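PDB 1VMH: uncharacterized conserved protein YjbQ/UPF0047 family, ortholog yugU B.subtilis from Clostridium acetobutylicum, which is of unknown function but belongs to the UPF0047 (YjbQ) family and adopts the YjbQ-like fold. Local coordinates for residues 33-47 against 113-126. Residues are numbered along the deposited sequence; the frame is centred on the assembly and turned at random. Where two conformers were deposited one is given.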
ATOM      1  N   THR A  33      12.631 -11.501   4.718  1.00 13.00           N
ATOM      2  CA  THR A  33      12.542 -11.143   6.136  1.00 11.75           C
ATOM      3  C   THR A  33      13.919 -11.135   6.798  1.00 12.88           C
ATOM      4  O   THR A  33      14.256 -10.200   7.527  1.00 12.58           O
ATOM      5  CB  THR A  33      11.605 -12.098   6.912  1.00 14.23           C
ATOM      6  OG1 THR A  33      10.348 -12.233   6.220  1.00 13.63           O
ATOM      7  CG2 THR A  33      11.358 -11.622   8.299  1.00 13.77           C
ATOM      8  N   ASN A  34      14.756 -12.148   6.527  1.00 14.07           N
ATOM      9  CA  ASN A  34      16.058 -12.193   7.193  1.00 13.93           C
ATOM     10  C   ASN A  34      17.021 -11.111   6.711  1.00 13.80           C
ATOM     11  O   ASN A  34      17.878 -10.676   7.468  1.00 13.77           O
ATOM     12  CB  ASN A  34      16.740 -13.557   7.065  1.00 15.17           C
ATOM     13  CG  ASN A  34      17.931 -13.684   7.994  1.00 14.84           C
ATOM     14  OD1 ASN A  34      17.779 -13.569   9.231  1.00 18.33           O
ATOM     15  ND2 ASN A  34      19.138 -13.842   7.418  1.00 17.75           N
ATOM     16  N   LEU A  35      16.870 -10.661   5.464  1.00 13.19           N
ATOM     17  CA  LEU A  35      17.657  -9.545   4.948  1.00 13.60           C
ATOM     18  C   LEU A  35      17.279  -8.300   5.716  1.00 16.56           C
ATOM     19  O   LEU A  35      18.134  -7.472   6.062  1.00 13.80           O
ATOM     20  CB  LEU A  35      17.452  -9.348   3.447  1.00 14.97           C
ATOM     21  CG  LEU A  35      17.742 -10.557   2.552  1.00 15.41           C
ATOM     22  CD1 LEU A  35      17.470 -10.182   1.085  1.00 16.25           C
ATOM     23  CD2 LEU A  35      19.120 -11.125   2.724  1.00 17.02           C
ATOM     24  N   VAL A  36      15.994  -8.147   6.020  1.00 12.90           N
ATOM     25  CA  VAL A  36      15.563  -7.011   6.835  1.00 14.31           C
ATOM     26  C   VAL A  36      16.045  -7.150   8.291  1.00 13.61           C
ATOM     27  O   VAL A  36      16.560  -6.183   8.871  1.00 14.84           O
ATOM     28  CB  VAL A  36      14.030  -6.813   6.714  1.00 14.07           C
ATOM     29  CG1 VAL A  36      13.521  -5.589   7.447  1.00 14.67           C
ATOM     30  CG2 VAL A  36      13.672  -6.740   5.227  1.00 14.11           C
ATOM     31  N   LYS A  37      15.967  -8.351   8.858  1.00 12.88           N
ATOM     32  CA  LYS A  37      16.472  -8.540  10.231  1.00 12.75           C
ATOM     33  C   LYS A  37      17.949  -8.203  10.301  1.00 13.05           C
ATOM     34  O   LYS A  37      18.417  -7.604  11.266  1.00 13.47           O
ATOM     35  CB  LYS A  37      16.247  -9.978  10.672  1.00 13.82           C
ATOM     36  CG  LYS A  37      16.896 -10.327  11.983  1.00 15.61           C
ATOM     37  CD  LYS A  37      16.626 -11.757  12.339  1.00 16.46           C
ATOM     38  CE  LYS A  37      17.101 -12.093  13.738  1.00 25.08           C
ATOM     39  NZ  LYS A  37      18.553 -12.178  13.749  1.00 20.82           N
ATOM     40  N   LYS A  38      18.714  -8.632   9.302  1.00 12.49           N
ATOM     41  CA  LYS A  38      20.165  -8.324   9.306  1.00 13.93           C
ATOM     42  C   LYS A  38      20.412  -6.820   9.305  1.00 13.08           C
ATOM     43  O   LYS A  38      21.307  -6.351  10.017  1.00 14.26           O
ATOM     44  CB  LYS A  38      20.889  -8.989   8.128  1.00 15.01           C
ATOM     45  CG  LYS A  38      21.077 -10.473   8.333  1.00 13.57           C
ATOM     46  CD  LYS A  38      21.584 -11.155   7.082  1.00 16.19           C
ATOM     47  CE  LYS A  38      22.968 -10.694   6.729  1.00 19.80           C
ATOM     48  NZ  LYS A  38      23.622 -11.514   5.628  1.00 14.33           N
ATOM     49  N   ALA A  39      19.652  -6.063   8.526  1.00 14.48           N
ATOM     50  CA  ALA A  39      19.788  -4.623   8.530  1.00 14.24           C
ATOM     51  C   ALA A  39      19.457  -4.015   9.903  1.00 16.01           C
ATOM     52  O   ALA A  39      20.170  -3.155  10.383  1.00 16.12           O
ATOM     53  CB  ALA A  39      18.914  -4.023   7.483  1.00 15.56           C
ATOM     54  N   VAL A  40      18.407  -4.508  10.553  1.00 14.12           N
ATOM     55  CA  VAL A  40      18.093  -4.084  11.916  1.00 14.86           C
ATOM     56  C   VAL A  40      19.262  -4.363  12.855  1.00 13.97           C
ATOM     57  O   VAL A  40      19.746  -3.485  13.606  1.00 16.77           O
ATOM     58  CB  VAL A  40      16.802  -4.789  12.434  1.00 15.42           C
ATOM     59  CG1 VAL A  40      16.559  -4.470  13.926  1.00 15.30           C
ATOM     60  CG2 VAL A  40      15.568  -4.377  11.593  1.00 17.26           C
ATOM     61  N   ASP A  41      19.738  -5.598  12.814  1.00 14.76           N
ATOM     62  CA  ASP A  41      20.846  -6.000  13.682  1.00 15.76           C
ATOM     63  C   ASP A  41      22.107  -5.130  13.434  1.00 16.56           C
ATOM     64  O   ASP A  41      22.736  -4.647  14.365  1.00 20.22           O
ATOM     65  CB  ASP A  41      21.163  -7.498  13.504  1.00 15.49           C
ATOM     66  CG  ASP A  41      20.023  -8.419  13.980  1.00 20.73           C
ATOM     67  OD1 ASP A  41      19.143  -7.957  14.735  1.00 21.17           O
ATOM     68  OD2 ASP A  41      19.989  -9.618  13.618  1.00 21.99           O
ATOM     69  N   GLU A  42      22.440  -4.886  12.180  1.00 17.30           N
ATOM     70  CA  GLU A  42      23.570  -3.996  11.848  1.00 19.74           C
ATOM     71  C   GLU A  42      23.398  -2.577  12.413  1.00 21.55           C
ATOM     72  O   GLU A  42      24.374  -1.947  12.857  1.00 19.66           O
ATOM     73  CB  GLU A  42      23.737  -3.901  10.330  1.00 22.48           C
ATOM     74  CG  GLU A  42      24.944  -4.569   9.753  1.00 31.08           C
ATOM     75  CD  GLU A  42      25.274  -3.999   8.384  1.00 38.45           C
ATOM     76  OE1 GLU A  42      24.440  -4.156   7.469  1.00 42.29           O
ATOM     77  OE2 GLU A  42      26.351  -3.375   8.227  1.00 51.18           O
ATOM     78  N   SER A  43      22.173  -2.073  12.402  1.00 20.17           N
ATOM     79  CA  SER A  43      21.919  -0.687  12.761  1.00 19.37           C
ATOM     80  C   SER A  43      22.134  -0.443  14.251  1.00 19.81           C
ATOM     81  O   SER A  43      22.391   0.676  14.642  1.00 21.51           O
ATOM     82  CB  SER A  43      20.489  -0.305  12.408  1.00 19.97           C
ATOM     83  OG  SER A  43      19.590  -0.817  13.375  1.00 17.36           O
ATOM     84  N   GLY A  44      21.959  -1.474  15.079  1.00 20.08           N
ATOM     85  CA  GLY A  44      21.968  -1.288  16.536  1.00 21.93           C
ATOM     86  C   GLY A  44      20.700  -0.656  17.123  1.00 23.82           C
ATOM     87  O   GLY A  44      20.564  -0.563  18.343  1.00 24.24           O
ATOM     88  N   VAL A  45      19.760  -0.269  16.261  1.00 21.04           N
ATOM     89  CA  VAL A  45      18.489   0.365  16.670  1.00 22.23           C
ATOM     90  C   VAL A  45      17.642  -0.652  17.414  1.00 20.55           C
ATOM     91  O   VAL A  45      17.429  -1.751  16.908  1.00 24.85           O
ATOM     92  CB  VAL A  45      17.710   0.875  15.446  1.00 18.35           C
ATOM     93  CG1 VAL A  45      16.328   1.403  15.843  1.00 23.64           C
ATOM     94  CG2 VAL A  45      18.482   1.983  14.745  1.00 24.66           C
ATOM     95  N   SER A  46      17.187  -0.286  18.620  1.00 17.78           N
ATOM     96  CA  SER A  46      16.318  -1.130  19.425  1.00 18.49           C
ATOM     97  C   SER A  46      14.832  -0.880  19.160  1.00 16.99           C
ATOM     98  O   SER A  46      14.010  -1.774  19.327  1.00 18.08           O
ATOM     99  CB  SER A  46      16.584  -0.890  20.905  0.65 18.08           C
ATOM    100  OG  SER A  46      16.179   0.417  21.272  0.65 23.43           O
ATOM    101  N   ASP A  47      14.497   0.359  18.846  1.00 17.07           N
ATOM    102  CA  ASP A  47      13.118   0.782  18.685  1.00 18.57           C
ATOM    103  C   ASP A  47      13.102   1.803  17.562  1.00 19.42           C
ATOM    104  O   ASP A  47      13.865   2.774  17.581  1.00 20.33           O
ATOM    105  CB  ASP A  47      12.508   1.325  19.975  0.65 19.07           C
ATOM    106  CG  ASP A  47      12.531   0.298  21.098  0.65 23.08           C
ATOM    107  OD1 ASP A  47      13.543   0.257  21.823  0.65 20.98           O
ATOM    108  OD2 ASP A  47      11.565  -0.488  21.257  0.65 26.80           O
ATOM    109  N   ILE A 113      10.138  -1.869  14.647  1.00 13.84           N
ATOM    110  CA  ILE A 113      11.220  -2.498  15.377  1.00 13.53           C
ATOM    111  C   ILE A 113      10.984  -2.225  16.857  1.00 14.60           C
ATOM    112  O   ILE A 113      10.837  -1.059  17.256  1.00 14.76           O
ATOM    113  CB  ILE A 113      12.593  -1.945  14.954  1.00 14.75           C
ATOM    114  CG1 ILE A 113      12.840  -2.174  13.461  1.00 13.36           C
ATOM    115  CG2 ILE A 113      13.699  -2.581  15.771  1.00 14.12           C
ATOM    116  CD1 ILE A 113      13.962  -1.300  12.908  1.00 13.88           C
ATOM    117  N   GLU A 114      10.896  -3.288  17.639  1.00 13.22           N
ATOM    118  CA  GLU A 114      10.653  -3.181  19.083  1.00 14.90           C
ATOM    119  C   GLU A 114      11.577  -4.160  19.782  1.00 15.39           C
ATOM    120  O   GLU A 114      11.626  -5.334  19.392  1.00 13.41           O
ATOM    121  CB  GLU A 114       9.198  -3.547  19.369  1.00 14.81           C
ATOM    122  CG  GLU A 114       8.787  -3.389  20.834  1.00 17.63           C
ATOM    123  CD  GLU A 114       7.364  -3.855  21.044  1.00 19.48           C
ATOM    124  OE1 GLU A 114       7.071  -5.061  20.853  1.00 23.71           O
ATOM    125  OE2 GLU A 114       6.519  -3.005  21.380  1.00 24.62           O
ATOM    126  N   ASN A 115      12.297  -3.705  20.801  1.00 17.85           N
ATOM    127  CA  ASN A 115      13.251  -4.563  21.478  1.00 16.88           C
ATOM    128  C   ASN A 115      14.266  -5.192  20.545  1.00 16.02           C
ATOM    129  O   ASN A 115      14.672  -6.343  20.731  1.00 17.28           O
ATOM    130  CB  ASN A 115      12.541  -5.634  22.299  1.00 15.15           C
ATOM    131  CG  ASN A 115      11.676  -5.043  23.376  1.00 24.59           C
ATOM    132  OD1 ASN A 115      12.096  -4.117  24.076  1.00 33.71           O
ATOM    133  ND2 ASN A 115      10.458  -5.540  23.501  1.00 26.44           N
ATOM    134  N   GLY A 116      14.655  -4.424  19.529  1.00 15.06           N
ATOM    135  CA  GLY A 116      15.654  -4.858  18.573  1.00 14.82           C
ATOM    136  C   GLY A 116      15.199  -5.954  17.620  1.00 16.27           C
ATOM    137  O   GLY A 116      16.050  -6.548  16.960  1.00 17.08           O
ATOM    138  N   LYS A 117      13.881  -6.199  17.548  1.00 15.72           N
ATOM    139  CA  LYS A 117      13.283  -7.244  16.728  1.00 15.21           C
ATOM    140  C   LYS A 117      12.178  -6.670  15.844  1.00 14.58           C
ATOM    141  O   LYS A 117      11.443  -5.764  16.246  1.00 14.21           O
ATOM    142  CB  LYS A 117      12.672  -8.350  17.608  1.00 18.39           C
ATOM    143  CG  LYS A 117      13.696  -9.131  18.448  1.00 23.24           C
ATOM    144  CD  LYS A 117      13.005  -9.963  19.533  1.00 27.37           C
ATOM    145  CE  LYS A 117      12.944  -9.204  20.871  1.00 31.55           C
ATOM    146  NZ  LYS A 117      11.961  -9.781  21.867  1.00 29.67           N
ATOM    147  N   LEU A 118      12.044  -7.217  14.650  1.00 14.65           N
ATOM    148  CA  LEU A 118      10.904  -6.859  13.779  1.00 13.79           C
ATOM    149  C   LEU A 118       9.626  -7.340  14.423  1.00 14.77           C
ATOM    150  O   LEU A 118       9.490  -8.520  14.748  1.00 14.92           O
ATOM    151  CB  LEU A 118      11.054  -7.518  12.411  1.00 13.91           C
ATOM    152  CG  LEU A 118      12.245  -7.040  11.583  1.00 14.26           C
ATOM    153  CD1 LEU A 118      12.472  -8.008  10.410  1.00 15.01           C
ATOM    154  CD2 LEU A 118      11.974  -5.612  11.085  1.00 17.47           C
ATOM    155  N   LYS A 119       8.680  -6.421  14.608  1.00 15.30           N
ATOM    156  CA  LYS A 119       7.426  -6.741  15.279  1.00 14.29           C
ATOM    157  C   LYS A 119       6.420  -7.292  14.281  1.00 14.58           C
ATOM    158  O   LYS A 119       5.516  -6.595  13.786  1.00 16.03           O
ATOM    159  CB  LYS A 119       6.851  -5.520  15.945  1.00 14.71           C
ATOM    160  CG  LYS A 119       5.917  -5.850  17.115  1.00 16.36           C
ATOM    161  CD  LYS A 119       5.369  -4.545  17.711  1.00 16.92           C
ATOM    162  CE  LYS A 119       4.234  -4.804  18.697  1.00 19.43           C
ATOM    163  NZ  LYS A 119       4.658  -5.762  19.750  1.00 18.33           N
ATOM    164  N   LEU A 120       6.569  -8.561  13.977  1.00 14.22           N
ATOM    165  CA  LEU A 120       5.749  -9.253  12.989  1.00 14.85           C
ATOM    166  C   LEU A 120       4.834 -10.238  13.698  1.00 15.54           C
ATOM    167  O   LEU A 120       5.181 -10.760  14.771  1.00 16.32           O
ATOM    168  CB  LEU A 120       6.633 -10.014  11.977  1.00 13.39           C
ATOM    169  CG  LEU A 120       7.442  -9.094  11.050  1.00 14.89           C
ATOM    170  CD1 LEU A 120       8.638  -9.776  10.448  1.00 16.07           C
ATOM    171  CD2 LEU A 120       6.540  -8.550   9.945  1.00 16.79           C
ATOM    172  N   GLY A 121       3.697 -10.513  13.065  1.00 13.61           N
ATOM    173  CA  GLY A 121       2.757 -11.480  13.593  1.00 14.41           C
ATOM    174  C   GLY A 121       3.145 -12.917  13.287  1.00 15.42           C
ATOM    175  O   GLY A 121       4.201 -13.187  12.729  1.00 16.07           O
ATOM    176  N   THR A 122       2.260 -13.837  13.676  1.00 18.80           N
ATOM    177  CA  THR A 122       2.493 -15.247  13.511  1.00 18.59           C
ATOM    178  C   THR A 122       2.527 -15.596  12.024  1.00 15.19           C
ATOM    179  O   THR A 122       1.580 -15.308  11.268  1.00 17.95           O
ATOM    180  CB  THR A 122       1.388 -16.061  14.195  1.00 20.86           C
ATOM    181  OG1 THR A 122       1.294 -15.686  15.582  1.00 25.39           O
ATOM    182  CG2 THR A 122       1.716 -17.537  14.129  1.00 26.59           C
ATOM    183  N   TRP A 123       3.651 -16.193  11.628  1.00 14.84           N
ATOM    184  CA  TRP A 123       3.887 -16.568  10.244  1.00 13.72           C
ATOM    185  C   TRP A 123       3.675 -15.400   9.259  1.00 13.31           C
ATOM    186  O   TRP A 123       3.119 -15.593   8.183  1.00 14.34           O
ATOM    187  CB  TRP A 123       3.016 -17.812   9.883  1.00 14.72           C
ATOM    188  CG  TRP A 123       3.301 -19.041  10.756  1.00 15.75           C
ATOM    189  CD1 TRP A 123       2.429 -19.715  11.558  1.00 21.86           C
ATOM    190  CD2 TRP A 123       4.579 -19.643  10.966  1.00 15.93           C
ATOM    191  NE1 TRP A 123       3.080 -20.739  12.216  1.00 19.11           N
ATOM    192  CE2 TRP A 123       4.398 -20.722  11.867  1.00 16.10           C
ATOM    193  CE3 TRP A 123       5.867 -19.402  10.438  1.00 16.83           C
ATOM    194  CZ2 TRP A 123       5.456 -21.540  12.271  1.00 21.81           C
ATOM    195  CZ3 TRP A 123       6.922 -20.233  10.845  1.00 22.72           C
ATOM    196  CH2 TRP A 123       6.703 -21.281  11.749  1.00 19.69           C
ATOM    197  N   GLN A 124       4.093 -14.204   9.681  1.00 13.71           N
ATOM    198  CA  GLN A 124       4.039 -13.044   8.874  1.00 11.72           C
ATOM    199  C   GLN A 124       5.456 -12.692   8.427  1.00 12.66           C
ATOM    200  O   GLN A 124       6.323 -12.414   9.211  1.00 14.82           O
ATOM    201  CB  GLN A 124       3.392 -11.911   9.667  1.00 14.67           C
ATOM    202  CG  GLN A 124       3.116 -10.716   8.843  1.00 15.06           C
ATOM    203  CD  GLN A 124       2.474  -9.592   9.630  1.00 13.86           C
ATOM    204  OE1 GLN A 124       2.913  -9.237  10.745  1.00 13.72           O
ATOM    205  NE2 GLN A 124       1.489  -8.945   9.010  1.00 13.98           N
ATOM    206  N   GLY A 125       5.678 -12.682   7.113  1.00 12.41           N
ATOM    207  CA  GLY A 125       6.988 -12.385   6.501  1.00 13.01           C
ATOM    208  C   GLY A 125       6.915 -11.311   5.463  1.00 12.30           C
ATOM    209  O   GLY A 125       5.847 -10.976   4.991  1.00 13.44           O
ATOM    210  N   ILE A 126       8.090 -10.780   5.137  1.00 12.86           N
ATOM    211  CA  ILE A 126       8.258  -9.666   4.207  1.00 12.91           C
ATOM    212  C   ILE A 126       8.735 -10.242   2.897  1.00 13.95           C
ATOM    213  O   ILE A 126       9.713 -11.015   2.881  1.00 13.36           O
ATOM    214  CB  ILE A 126       9.283  -8.666   4.703  1.00 14.59           C
ATOM    215  CG1 ILE A 126       8.950  -8.134   6.102  1.00 15.89           C
ATOM    216  CG2 ILE A 126       9.371  -7.517   3.696  1.00 14.71           C
ATOM    217  CD1 ILE A 126      10.170  -7.609   6.854  1.00 18.55           C
TER
HETATM  218  O   HOH W   1      18.820  -6.223  16.931  1.00 27.88           O
HETATM  219  O   HOH W   2      16.522  -8.546  15.080  1.00 28.12           O
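Val40 and Val36, one turn apart on helix 33-43, carry the apolar part of the contact with Ile113, Leu118 and Ile126. Val40 meets Ile113 tip to tip, CG2 lying 3.7 Å from Ile113 CD1, and the same methyl touches Leu118 CD2. With CG1 anti to the backbone N (chi1 173°), the other methyl of Val40 reaches Ile113 CG2 and the carbonyl of Gly116. Val36 crosses both Leu118 and Ile126 at about a right angle, its CB 3.9 Å from Ile126 CD1. At the start of the helix, Thr33 CG2 and Leu120 CD1 approach end on.

These contacts belong to the YjbQ-like fold: the helix lies against the sheet that contains strands 108-114 and 117-118, where Ala50 and Ile143 also pack against these side chains, and its first turn adjoins strand 124-130 of a second sheet.

Polar bonds lie toward both ends of the contact. Ile126 N donates almost straight (169°) to Thr33 OG1 at 2.9 Å, a hydroxyl also hydrogen-bonded to Asp31 OD1. Beyond the helix, Gly116 N, in the type I' turn from Glu114 to Lys117, donates to Ser46 O at 2.7 Å. A weak bond from Asn115 N to Asp47 OD2 (3.3 Å) is doubtful, because Asp47 has two conformers. Near the C-terminal end of the helix, two waters each bridge Asp41 OD1 and Gly116 O, while Lys37 NZ forms a salt bridge with Asp41 OD2 on the carboxylate's syn lone pair, at 2.9 Å.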